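Local coordinates for protein OHCU decarboxylase (Arabidopsis thaliana, PDB 2Q37) that catalyses the last two steps of uric acid breakdown, this N-terminal domain carrying out the stereoselective decarboxylation of OHCU to (S)-allantoin, at residues 73-78 and 127-132. Sequence-based numbering, arbitrary orientation.
With 3AL (1-[(4S)-2,5-dioxoimidazolidin-4-yl]urea), chain B.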
# COMPACT_ATOMS: atom_id res chain seq x y z
N GLU A 73 2.83 -8.41 -3.43
CA GLU A 73 3.43 -9.68 -3.77
C GLU A 73 2.92 -10.09 -5.14
O GLU A 73 3.71 -10.50 -6.01
CB GLU A 73 3.08 -10.76 -2.73
CG GLU A 73 3.72 -12.11 -3.03
CD GLU A 73 3.48 -13.16 -1.95
OE1 GLU A 73 2.31 -13.34 -1.51
OE2 GLU A 73 4.46 -13.83 -1.54
N ALA A 74 1.61 -9.96 -5.34
CA ALA A 74 1.01 -10.35 -6.60
C ALA A 74 1.50 -9.54 -7.80
O ALA A 74 1.63 -10.11 -8.89
CB ALA A 74 -0.50 -10.29 -6.50
N PHE A 75 1.77 -8.25 -7.61
CA PHE A 75 2.21 -7.41 -8.73
C PHE A 75 3.59 -7.87 -9.19
O PHE A 75 3.86 -8.00 -10.40
CB PHE A 75 2.32 -5.92 -8.34
CG PHE A 75 1.05 -5.32 -7.80
CD1 PHE A 75 -0.20 -5.82 -8.16
CD2 PHE A 75 1.12 -4.20 -6.96
CE1 PHE A 75 -1.37 -5.20 -7.69
CE2 PHE A 75 -0.04 -3.58 -6.49
CZ PHE A 75 -1.29 -4.07 -6.85
N SER A 76 4.46 -8.11 -8.21
CA SER A 76 5.82 -8.54 -8.47
C SER A 76 5.89 -9.82 -9.30
O SER A 76 6.86 -10.04 -10.02
CB SER A 76 6.56 -8.75 -7.15
OG SER A 76 6.08 -9.91 -6.48
N ALA A 77 4.88 -10.67 -9.20
CA ALA A 77 4.89 -11.94 -9.94
C ALA A 77 4.82 -11.79 -11.46
O ALA A 77 5.02 -12.77 -12.19
CB ALA A 77 3.75 -12.82 -9.47
N HIS A 78 4.56 -10.58 -11.94
CA HIS A 78 4.44 -10.40 -13.38
C HIS A 78 5.66 -9.84 -14.05
O HIS A 78 6.50 -9.19 -13.43
CB HIS A 78 3.30 -9.43 -13.73
CG HIS A 78 1.95 -9.84 -13.23
ND1 HIS A 78 1.19 -10.81 -13.85
CD2 HIS A 78 1.20 -9.36 -12.22
CE1 HIS A 78 0.03 -10.91 -13.24
NE2 HIS A 78 0.00 -10.04 -12.25
N PHE A 127 6.80 4.64 -7.84
CA PHE A 127 5.74 3.97 -7.09
C PHE A 127 6.09 2.80 -6.18
O PHE A 127 5.32 2.46 -5.29
CB PHE A 127 4.62 3.58 -8.07
CG PHE A 127 3.96 4.76 -8.72
CD1 PHE A 127 3.03 5.53 -8.02
CD2 PHE A 127 4.31 5.16 -10.01
CE1 PHE A 127 2.45 6.68 -8.59
CE2 PHE A 127 3.74 6.31 -10.59
CZ PHE A 127 2.81 7.07 -9.88
N GLY A 128 7.24 2.18 -6.39
CA GLY A 128 7.61 1.08 -5.52
C GLY A 128 7.24 -0.31 -6.00
O GLY A 128 7.61 -1.29 -5.38
N PHE A 129 6.47 -0.39 -7.07
CA PHE A 129 6.10 -1.67 -7.66
C PHE A 129 6.10 -1.42 -9.16
O PHE A 129 6.11 -0.26 -9.59
CB PHE A 129 4.73 -2.14 -7.15
CG PHE A 129 3.69 -1.06 -7.08
CD1 PHE A 129 3.01 -0.64 -8.24
CD2 PHE A 129 3.39 -0.44 -5.86
CE1 PHE A 129 2.04 0.38 -8.19
CE2 PHE A 129 2.42 0.59 -5.79
CZ PHE A 129 1.74 1.00 -6.95
N ILE A 130 6.11 -2.47 -9.97
CA ILE A 130 6.13 -2.28 -11.42
C ILE A 130 4.78 -1.81 -11.97
O ILE A 130 3.76 -1.84 -11.28
CB ILE A 130 6.54 -3.59 -12.17
CG1 ILE A 130 5.55 -4.70 -11.89
CG2 ILE A 130 7.92 -4.04 -11.73
CD1 ILE A 130 5.71 -5.87 -12.83
N PHE A 131 4.80 -1.36 -13.22
CA PHE A 131 3.59 -0.90 -13.89
C PHE A 131 2.69 -2.12 -14.23
O PHE A 131 3.10 -3.02 -14.98
CB PHE A 131 3.99 -0.15 -15.16
CG PHE A 131 2.82 0.27 -16.01
CD1 PHE A 131 1.91 1.21 -15.55
CD2 PHE A 131 2.65 -0.28 -17.29
CE1 PHE A 131 0.82 1.62 -16.37
CE2 PHE A 131 1.57 0.12 -18.11
CZ PHE A 131 0.66 1.07 -17.64
N ILE A 132 1.49 -2.15 -13.66
CA ILE A 132 0.53 -3.25 -13.86
C ILE A 132 -0.67 -2.81 -14.70
O ILE A 132 -1.32 -1.81 -14.40
CB ILE A 132 -0.02 -3.77 -12.51
CG1 ILE A 132 1.15 -4.16 -11.59
CG2 ILE A 132 -0.94 -4.98 -12.74
CD1 ILE A 132 1.99 -5.33 -12.12
C4 3AL B . 0.95 -8.30 -16.58
C5 3AL B . 1.09 -9.67 -17.01
O5 3AL B . 1.87 -10.56 -16.77
N7 3AL B . 0.05 -10.00 -17.90
C8 3AL B . -0.71 -8.85 -18.03
O8 3AL B . -1.71 -8.80 -18.74
N9 3AL B . -0.20 -7.81 -17.26
N3 3AL B . 2.19 -7.55 -16.77
C2 3AL B . 2.16 -6.14 -16.34
N1 3AL B . 3.20 -5.53 -16.48
O2 3AL B . 1.05 -5.63 -15.83
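The (S)-allantoin pocket of the all-helical OHCU decarboxylase domain takes His78, Phe131 and Ile132 from these two segments, and beside it Phe75 of helix 68-76 and His78 in the loop that follows it meet Phe129, Ile130 and Ile132 in the loop after helix 110-127. No hydrogen bond joins the two segments; apolar side chains carry most of the contact. Phe75 turns its edge to the face of Phe129 in a T-shaped pair, ring centroids 5.5 Å apart and planes at 57°, and helix 155-178 packs on Phe75 through Leu159 and Ala162. Ile132 crosses Phe75 at about a right angle, its CD1 lying 3.8 Å from Phe75 CB, and the same methyl comes near CD2 of the His78 ring. CG1 of Ile130 sits between the backbone N and carbonyl carbon (chi1 61°), and from there CD1 reaches 3.5 Å from His78 O and also touches Phe75 O. His78, the proton donor of the decarboxylation, is held at NE2 by a hydrogen bond with Gln166, while ND1 gives a weak, bent bond of 3.0 Å to O5 of the bound allantoin. An alanine in place of His78 would probably leave both O5 and Gln166 without this partner, and the reaction without its proton donor. The urea oxygen O2 lies beside CD1 and CG2 of Ile132; Glu100, Pro79, Ile133 and Ala135 supply further hydrogen bonds. At the urea end, allantoin N1 donates to the backbone O of Phe131 over 2.9 Å, at an N-H...O angle of 156°.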